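Local coordinates for protein tonb-dependent siderophore receptor (PDB 5FR8) that probably takes up iron across the bacterial outer membrane by binding iron-chelating siderophores, possibly including ferric enterobactin, at residues N574-S586 against N598-Q610. Numbering follows the deposited sequence.
Sequences NTPKALIQGFEGS and NNFTYMMDSKDKQ. With C8E ((hydroxyethyloxy)tri(ethyloxy)octane), chain C.
A classic beta bulge interrupts the antiparallel pairing of segments 574-586 and 598-610, where two residues, Met604 and Asp605, stand opposite the single Gln581. Gln581 O takes two amide hydrogens from the same face of its carbonyl plane, Met604 N at 2.9 Å and Asp605 N at 3.1 Å, and the register shifts by one residue beyond it. Gly582 follows the bulge, and its lack of a side chain lets Tyr602 O lie close to its backbone. The side chains of Gln581 and Asp605 run side by side: extended beyond CG, the glutamine brings its NE2 to within 2.8 Å of Asp605 OD2, nearly along the C-O axis of the carboxylate, in a bent hydrogen bond (136°). Gln581 OE1 accepts a hydrogen bond from Trp531 NE1 of strand 525-541.

The segments lie on adjacent strands 564-591 and 594-608, a hairpin of the TonB-dependent receptor barrel. On the face with Gln581, Met604 makes a Met-aromatic contact: SD lies in the ring plane at the edge of Phe583, 5.3 Å from the centroid, and the bend at chi3 (-62°) directs CE toward the ring. Further along, Gly585, lacking a side chain, lets the Phe600 ring settle over its backbone, with Gly585 N 3.8 Å above one face, offset toward the rim. A detergent molecule touches the edge of the same ring through its alkyl carbon C2, 3.5 Å from Phe600 CD2, consistent with a membrane-facing surface. The opposite face carries Glu584 and Thr601, whose polar ends turn to the plug: the carboxylate forms salt bridges with Arg88 and Arg139, and Thr601 OG1 accepts a hydrogen bond from Gly67 N.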
ATOM      1  N   ASN A 574      -9.675  -5.659 -18.807  1.00 49.68           N
ATOM      2  CA  ASN A 574      -9.288  -6.694 -17.873  1.00 53.94           C
ATOM      3  C   ASN A 574      -8.656  -7.808 -18.697  1.00 60.80           C
ATOM      4  O   ASN A 574      -9.265  -8.231 -19.679  1.00 66.87           O
ATOM      5  CB  ASN A 574     -10.447  -7.304 -17.045  1.00 54.03           C
ATOM      6  CG  ASN A 574     -11.751  -6.514 -17.114  1.00 56.82           C
ATOM      7  OD1 ASN A 574     -12.103  -5.834 -16.179  1.00 53.65           O
ATOM      8  ND2 ASN A 574     -12.490  -6.652 -18.205  1.00 63.40           N
ATOM      9  N   THR A 575      -7.452  -8.262 -18.299  1.00 55.04           N
ATOM     10  CA  THR A 575      -6.714  -9.323 -18.977  1.00 50.65           C
ATOM     11  C   THR A 575      -6.848 -10.621 -18.155  1.00 53.54           C
ATOM     12  O   THR A 575      -6.879 -10.568 -16.904  1.00 55.64           O
ATOM     13  CB  THR A 575      -5.228  -8.930 -19.144  1.00 48.96           C
ATOM     14  OG1 THR A 575      -4.550  -9.902 -19.978  1.00 47.28           O
ATOM     15  CG2 THR A 575      -4.534  -8.806 -17.771  1.00 45.17           C
ATOM     16  N   PRO A 576      -6.935 -11.788 -18.838  1.00 51.32           N
ATOM     17  CA  PRO A 576      -7.507 -12.990 -18.222  1.00 50.27           C
ATOM     18  C   PRO A 576      -6.881 -13.485 -16.913  1.00 51.74           C
ATOM     19  O   PRO A 576      -7.621 -13.638 -15.927  1.00 52.87           O
ATOM     20  CB  PRO A 576      -7.399 -14.044 -19.339  1.00 49.94           C
ATOM     21  CG  PRO A 576      -7.488 -13.250 -20.590  1.00 49.54           C
ATOM     22  CD  PRO A 576      -6.674 -12.011 -20.270  1.00 50.44           C
ATOM     23  N   LYS A 577      -5.579 -13.779 -16.884  1.00 53.07           N
ATOM     24  CA  LYS A 577      -4.989 -14.422 -15.687  1.00 55.91           C
ATOM     25  C   LYS A 577      -3.552 -14.104 -15.351  1.00 54.33           C
ATOM     26  O   LYS A 577      -2.694 -14.011 -16.236  1.00 49.96           O
ATOM     27  CB  LYS A 577      -5.127 -15.940 -15.757  1.00 60.57           C
ATOM     28  CG  LYS A 577      -6.063 -16.465 -14.679  1.00 73.40           C
ATOM     29  CD  LYS A 577      -6.809 -17.731 -15.090  1.00 81.16           C
ATOM     30  CE  LYS A 577      -8.131 -17.797 -14.337  1.00 91.89           C
ATOM     31  NZ  LYS A 577      -8.784 -19.121 -14.511  1.00104.38           N
ATOM     32  N   ALA A 578      -3.299 -13.934 -14.051  1.00 53.70           N
ATOM     33  CA  ALA A 578      -1.928 -13.922 -13.520  1.00 52.44           C
ATOM     34  C   ALA A 578      -1.856 -15.044 -12.501  1.00 52.63           C
ATOM     35  O   ALA A 578      -2.896 -15.428 -11.940  1.00 53.65           O
ATOM     36  CB  ALA A 578      -1.584 -12.583 -12.876  1.00 48.12           C
ATOM     37  N   LEU A 579      -0.656 -15.586 -12.291  1.00 50.06           N
ATOM     38  CA  LEU A 579      -0.451 -16.658 -11.313  1.00 52.08           C
ATOM     39  C   LEU A 579       0.558 -16.262 -10.251  1.00 49.89           C
ATOM     40  O   LEU A 579       1.692 -15.977 -10.545  1.00 47.79           O
ATOM     41  CB  LEU A 579       0.036 -17.955 -11.976  1.00 52.43           C
ATOM     42  CG  LEU A 579       0.485 -18.998 -10.937  1.00 55.88           C
ATOM     43  CD1 LEU A 579      -0.689 -19.457 -10.079  1.00 54.82           C
ATOM     44  CD2 LEU A 579       1.156 -20.209 -11.570  1.00 57.66           C
ATOM     45  N   ILE A 580       0.135 -16.307  -9.003  1.00 53.55           N
ATOM     46  CA  ILE A 580       1.047 -16.156  -7.889  1.00 53.54           C
ATOM     47  C   ILE A 580       1.089 -17.436  -7.054  1.00 57.21           C
ATOM     48  O   ILE A 580       0.035 -18.088  -6.824  1.00 54.36           O
ATOM     49  CB  ILE A 580       0.620 -14.964  -7.021  1.00 51.59           C
ATOM     50  CG1 ILE A 580       0.971 -13.649  -7.753  1.00 53.23           C
ATOM     51  CG2 ILE A 580       1.266 -15.030  -5.655  1.00 49.66           C
ATOM     52  CD1 ILE A 580       2.444 -13.334  -7.851  1.00 53.09           C
ATOM     53  N   GLN A 581       2.294 -17.797  -6.599  1.00 54.77           N
ATOM     54  CA  GLN A 581       2.446 -19.002  -5.777  1.00 59.07           C
ATOM     55  C   GLN A 581       3.737 -18.985  -4.995  1.00 57.30           C
ATOM     56  O   GLN A 581       4.725 -18.420  -5.456  1.00 56.69           O
ATOM     57  CB  GLN A 581       2.393 -20.269  -6.645  1.00 59.59           C
ATOM     58  CG  GLN A 581       2.147 -21.558  -5.865  1.00 59.33           C
ATOM     59  CD  GLN A 581       2.026 -22.776  -6.758  1.00 59.45           C
ATOM     60  OE1 GLN A 581       1.516 -23.831  -6.337  1.00 63.63           O
ATOM     61  NE2 GLN A 581       2.487 -22.646  -8.001  1.00 56.61           N
ATOM     62  N   GLY A 582       3.737 -19.619  -3.825  1.00 56.30           N
ATOM     63  CA  GLY A 582       4.929 -19.638  -2.996  1.00 58.11           C
ATOM     64  C   GLY A 582       4.732 -20.300  -1.654  1.00 64.09           C
ATOM     65  O   GLY A 582       3.673 -20.880  -1.372  1.00 72.03           O
ATOM     66  N   PHE A 583       5.748 -20.176  -0.806  1.00 64.61           N
ATOM     67  CA  PHE A 583       5.702 -20.721   0.553  1.00 66.00           C
ATOM     68  C   PHE A 583       6.085 -19.650   1.579  1.00 64.87           C
ATOM     69  O   PHE A 583       6.941 -18.812   1.336  1.00 65.16           O
ATOM     70  CB  PHE A 583       6.652 -21.880   0.661  1.00 68.05           C
ATOM     71  CG  PHE A 583       6.134 -23.137   0.041  1.00 74.52           C
ATOM     72  CD1 PHE A 583       6.249 -23.360  -1.328  1.00 76.51           C
ATOM     73  CD2 PHE A 583       5.550 -24.114   0.829  1.00 81.47           C
ATOM     74  CE1 PHE A 583       5.780 -24.528  -1.899  1.00 73.52           C
ATOM     75  CE2 PHE A 583       5.078 -25.288   0.264  1.00 82.46           C
ATOM     76  CZ  PHE A 583       5.193 -25.490  -1.103  1.00 79.46           C
ATOM     77  N   GLU A 584       5.416 -19.662   2.715  1.00 65.35           N
ATOM     78  CA  GLU A 584       5.778 -18.823   3.838  1.00 64.82           C
ATOM     79  C   GLU A 584       6.099 -19.815   4.940  1.00 73.47           C
ATOM     80  O   GLU A 584       5.409 -20.831   5.098  1.00 81.28           O
ATOM     81  CB  GLU A 584       4.601 -17.949   4.295  1.00 60.85           C
ATOM     82  CG  GLU A 584       4.200 -16.763   3.411  1.00 58.62           C
ATOM     83  CD  GLU A 584       2.995 -15.998   3.967  1.00 56.40           C
ATOM     84  OE1 GLU A 584       2.410 -16.437   5.003  1.00 54.66           O
ATOM     85  OE2 GLU A 584       2.626 -14.959   3.367  1.00 52.78           O
ATOM     86  N   GLY A 585       7.143 -19.536   5.704  1.00 74.73           N
ATOM     87  CA  GLY A 585       7.375 -20.262   6.938  1.00 71.35           C
ATOM     88  C   GLY A 585       7.764 -19.255   7.988  1.00 73.21           C
ATOM     89  O   GLY A 585       8.188 -18.139   7.679  1.00 69.05           O
ATOM     90  N   SER A 586       7.615 -19.646   9.237  1.00 76.48           N
ATOM     91  CA  SER A 586       8.033 -18.813  10.352  1.00 77.72           C
ATOM     92  C   SER A 586       8.559 -19.729  11.452  1.00 82.74           C
ATOM     93  O   SER A 586       8.167 -20.896  11.535  1.00 81.32           O
ATOM     94  CB  SER A 586       6.854 -18.002  10.863  1.00 80.02           C
ATOM     95  OG  SER A 586       5.755 -18.849  11.151  1.00 80.90           O
ATOM     96  N   ASN A 598      12.110 -15.622  13.490  1.00 71.91           N
ATOM     97  CA  ASN A 598      12.561 -15.753  12.097  1.00 71.48           C
ATOM     98  C   ASN A 598      11.434 -16.163  11.146  1.00 71.62           C
ATOM     99  O   ASN A 598      10.496 -16.882  11.510  1.00 67.06           O
ATOM    100  CB  ASN A 598      13.669 -16.807  11.959  1.00 74.08           C
ATOM    101  CG  ASN A 598      14.976 -16.399  12.622  1.00 75.89           C
ATOM    102  OD1 ASN A 598      15.086 -15.306  13.191  1.00 78.33           O
ATOM    103  ND2 ASN A 598      15.980 -17.289  12.555  1.00 72.42           N
ATOM    104  N   ASN A 599      11.544 -15.706   9.906  1.00 73.35           N
ATOM    105  CA  ASN A 599      10.706 -16.209   8.831  1.00 70.72           C
ATOM    106  C   ASN A 599      11.460 -16.273   7.502  1.00 71.52           C
ATOM    107  O   ASN A 599      12.555 -15.704   7.319  1.00 67.53           O
ATOM    108  CB  ASN A 599       9.477 -15.332   8.665  1.00 69.43           C
ATOM    109  CG  ASN A 599       9.806 -13.961   8.120  1.00 70.57           C
ATOM    110  OD1 ASN A 599      10.181 -13.813   6.947  1.00 73.80           O
ATOM    111  ND2 ASN A 599       9.656 -12.939   8.963  1.00 74.39           N
ATOM    112  N   PHE A 600      10.834 -16.955   6.564  1.00 68.15           N
ATOM    113  CA  PHE A 600      11.298 -16.959   5.209  1.00 66.52           C
ATOM    114  C   PHE A 600      10.055 -16.988   4.346  1.00 72.09           C
ATOM    115  O   PHE A 600       8.941 -17.262   4.828  1.00 67.34           O
ATOM    116  CB  PHE A 600      12.170 -18.167   4.929  1.00 68.29           C
ATOM    117  CG  PHE A 600      11.403 -19.398   4.511  1.00 66.11           C
ATOM    118  CD1 PHE A 600      11.065 -19.604   3.184  1.00 61.83           C
ATOM    119  CD2 PHE A 600      11.035 -20.342   5.443  1.00 72.36           C
ATOM    120  CE1 PHE A 600      10.358 -20.707   2.794  1.00 61.55           C
ATOM    121  CE2 PHE A 600      10.341 -21.474   5.058  1.00 74.85           C
ATOM    122  CZ  PHE A 600      10.005 -21.654   3.727  1.00 69.85           C
ATOM    123  N   THR A 601      10.253 -16.675   3.071  1.00 73.01           N
ATOM    124  CA  THR A 601       9.176 -16.617   2.106  1.00 70.56           C
ATOM    125  C   THR A 601       9.855 -16.988   0.813  1.00 66.39           C
ATOM    126  O   THR A 601      10.913 -16.438   0.507  1.00 79.31           O
ATOM    127  CB  THR A 601       8.577 -15.184   2.028  1.00 71.34           C
ATOM    128  OG1 THR A 601       8.024 -14.809   3.307  1.00 67.12           O
ATOM    129  CG2 THR A 601       7.499 -15.104   0.948  1.00 68.71           C
ATOM    130  N   TYR A 602       9.286 -17.925   0.063  1.00 60.79           N
ATOM    131  CA  TYR A 602       9.874 -18.308  -1.224  1.00 59.97           C
ATOM    132  C   TYR A 602       8.820 -18.160  -2.274  1.00 57.83           C
ATOM    133  O   TYR A 602       7.679 -18.569  -2.073  1.00 61.45           O
ATOM    134  CB  TYR A 602      10.349 -19.741  -1.224  1.00 64.65           C
ATOM    135  CG  TYR A 602      10.902 -20.187  -2.565  1.00 71.05           C
ATOM    136  CD1 TYR A 602      12.169 -19.792  -2.974  1.00 75.80           C
ATOM    137  CD2 TYR A 602      10.170 -21.012  -3.419  1.00 71.91           C
ATOM    138  CE1 TYR A 602      12.691 -20.199  -4.189  1.00 76.17           C
ATOM    139  CE2 TYR A 602      10.683 -21.420  -4.644  1.00 70.45           C
ATOM    140  CZ  TYR A 602      11.942 -21.013  -5.020  1.00 76.50           C
ATOM    141  OH  TYR A 602      12.471 -21.402  -6.232  1.00 82.66           O
ATOM    142  N   MET A 603       9.201 -17.579  -3.397  1.00 56.45           N
ATOM    143  CA  MET A 603       8.253 -17.099  -4.383  1.00 56.59           C
ATOM    144  C   MET A 603       8.454 -17.916  -5.644  1.00 57.39           C
ATOM    145  O   MET A 603       9.423 -17.710  -6.389  1.00 59.75           O
ATOM    146  CB  MET A 603       8.515 -15.608  -4.623  1.00 58.25           C
ATOM    147  CG  MET A 603       7.340 -14.803  -5.150  1.00 61.33           C
ATOM    148  SD  MET A 603       5.939 -14.609  -4.033  1.00 62.18           S
ATOM    149  CE  MET A 603       6.611 -13.569  -2.739  1.00 72.00           C
ATOM    150  N   MET A 604       7.563 -18.889  -5.842  1.00 58.18           N
ATOM    151  CA  MET A 604       7.681 -19.878  -6.913  1.00 53.89           C
ATOM    152  C   MET A 604       7.165 -19.303  -8.199  1.00 49.26           C
ATOM    153  O   MET A 604       7.622 -19.684  -9.245  1.00 52.83           O
ATOM    154  CB  MET A 604       6.837 -21.124  -6.623  1.00 55.29           C
ATOM    155  CG  MET A 604       7.533 -22.217  -5.852  1.00 61.65           C
ATOM    156  SD  MET A 604       6.566 -23.757  -5.705  1.00 67.45           S
ATOM    157  CE  MET A 604       5.137 -23.190  -4.785  1.00 62.90           C
ATOM    158  N   ASP A 605       6.187 -18.421  -8.142  1.00 45.30           N
ATOM    159  CA  ASP A 605       5.553 -17.947  -9.361  1.00 46.20           C
ATOM    160  C   ASP A 605       4.991 -16.548  -9.216  1.00 46.14           C
ATOM    161  O   ASP A 605       4.276 -16.238  -8.246  1.00 47.91           O
ATOM    162  CB  ASP A 605       4.400 -18.852  -9.778  1.00 48.71           C
ATOM    163  CG  ASP A 605       4.853 -20.233 -10.180  1.00 51.46           C
ATOM    164  OD1 ASP A 605       5.738 -20.338 -11.065  1.00 49.08           O
ATOM    165  OD2 ASP A 605       4.293 -21.208  -9.614  1.00 54.09           O
ATOM    166  N   SER A 606       5.330 -15.713 -10.185  1.00 46.02           N
ATOM    167  CA  SER A 606       4.707 -14.425 -10.360  1.00 50.70           C
ATOM    168  C   SER A 606       4.713 -14.157 -11.838  1.00 52.08           C
ATOM    169  O   SER A 606       5.697 -13.659 -12.373  1.00 58.15           O
ATOM    170  CB  SER A 606       5.484 -13.310  -9.645  1.00 53.75           C
ATOM    171  OG  SER A 606       4.765 -12.066  -9.677  1.00 51.37           O
ATOM    172  N   LYS A 607       3.631 -14.468 -12.519  1.00 50.48           N
ATOM    173  CA  LYS A 607       3.641 -14.244 -13.937  1.00 55.58           C
ATOM    174  C   LYS A 607       2.239 -14.028 -14.463  1.00 54.16           C
ATOM    175  O   LYS A 607       1.324 -14.716 -14.063  1.00 51.81           O
ATOM    176  CB  LYS A 607       4.335 -15.416 -14.630  1.00 64.41           C
ATOM    177  CG  LYS A 607       3.633 -16.733 -14.403  1.00 70.13           C
ATOM    178  CD  LYS A 607       4.508 -17.916 -14.773  1.00 76.84           C
ATOM    179  CE  LYS A 607       3.788 -19.225 -14.455  1.00 80.96           C
ATOM    180  NZ  LYS A 607       4.730 -20.375 -14.524  1.00 87.49           N
ATOM    181  N   ASP A 608       2.082 -13.027 -15.328  1.00 55.64           N
ATOM    182  CA  ASP A 608       0.887 -12.887 -16.125  1.00 57.33           C
ATOM    183  C   ASP A 608       0.944 -13.941 -17.245  1.00 57.15           C
ATOM    184  O   ASP A 608       1.951 -14.129 -17.892  1.00 57.73           O
ATOM    185  CB  ASP A 608       0.788 -11.485 -16.711  1.00 56.97           C
ATOM    186  CG  ASP A 608      -0.377 -11.337 -17.701  1.00 63.71           C
ATOM    187  OD1 ASP A 608      -1.562 -11.535 -17.330  1.00 59.98           O
ATOM    188  OD2 ASP A 608      -0.096 -11.024 -18.873  1.00 69.44           O
ATOM    189  N   LYS A 609      -0.155 -14.633 -17.467  1.00 61.12           N
ATOM    190  CA  LYS A 609      -0.154 -15.744 -18.396  1.00 62.28           C
ATOM    191  C   LYS A 609      -0.195 -15.260 -19.850  1.00 58.59           C
ATOM    192  O   LYS A 609      -0.246 -16.072 -20.761  1.00 62.41           O
ATOM    193  CB  LYS A 609      -1.308 -16.708 -18.060  1.00 63.20           C
ATOM    194  CG  LYS A 609      -0.914 -17.857 -17.109  1.00 68.60           C
ATOM    195  CD  LYS A 609      -0.543 -19.144 -17.879  1.00 76.64           C
ATOM    196  CE  LYS A 609      -0.578 -20.409 -17.003  1.00 83.58           C
ATOM    197  NZ  LYS A 609      -1.757 -20.475 -16.070  1.00 81.44           N
ATOM    198  N   GLN A 610      -0.161 -13.949 -20.063  1.00 52.34           N
ATOM    199  CA  GLN A 610      -0.283 -13.388 -21.407  1.00 55.36           C
ATOM    200  C   GLN A 610       1.016 -12.724 -21.833  1.00 59.65           C
ATOM    201  O   GLN A 610       1.512 -12.970 -22.940  1.00 61.39           O
ATOM    202  CB  GLN A 610      -1.411 -12.346 -21.460  1.00 58.96           C
ATOM    203  CG  GLN A 610      -1.575 -11.586 -22.784  1.00 55.33           C
ATOM    204  CD  GLN A 610      -1.580 -12.501 -23.991  1.00 61.20           C
ATOM    205  OE1 GLN A 610      -2.293 -13.542 -24.017  1.00 60.94           O
ATOM    206  NE2 GLN A 610      -0.755 -12.150 -25.000  1.00 56.30           N
TER
HETATM  207  C1  C8E C1731      10.836 -22.593   9.499  1.00 48.74           C
HETATM  208  C2  C8E C1731      11.259 -21.269   8.840  1.00 55.75           C
HETATM  209  C3  C8E C1731      12.214 -20.385   9.673  1.00 47.26           C
HETATM  210  C4  C8E C1731      13.281 -19.638   8.843  1.00 52.14           C
HETATM  211  C5  C8E C1731      14.528 -19.253   9.674  1.00 49.64           C
HETATM  212  C6  C8E C1731      15.406 -20.458  10.047  1.00 48.64           C
HETATM  213  C7  C8E C1731      16.793 -20.069  10.571  1.00 53.79           C
HETATM  214  C8  C8E C1731      17.128 -20.663  11.961  1.00 55.76           C
HETATM  215  O9  C8E C1731      18.014 -19.742  12.656  1.00 56.72           O
HETATM  216  C10 C8E C1731      17.844 -19.778  14.091  1.00 49.87           C
HETATM  217  C11 C8E C1731      18.852 -18.858  14.810  1.00 43.43           C
HETATM  218  O12 C8E C1731      18.934 -17.556  14.203  1.00 40.85           O
HETATM  219  C13 C8E C1731      20.166 -16.845  14.532  1.00 46.30           C
HETATM  220  C14 C8E C1731      20.051 -15.350  14.160  1.00 56.00           C
HETATM  221  O15 C8E C1731      21.319 -14.668  14.165  1.00 61.80           O
HETATM  222  C16 C8E C1731      22.030 -14.655  12.894  1.00 67.15           C
HETATM  223  C17 C8E C1731      23.529 -15.083  13.006  1.00 58.70           C
HETATM  224  O18 C8E C1731      24.214 -14.819  11.765  1.00 55.75           O
HETATM  225  C19 C8E C1731      24.445 -13.393  11.547  1.00 66.10           C
HETATM  226  C20 C8E C1731      24.803 -12.982  10.095  1.00 71.42           C
HETATM  227  O21 C8E C1731      25.635 -11.779   9.985  1.00 58.79           O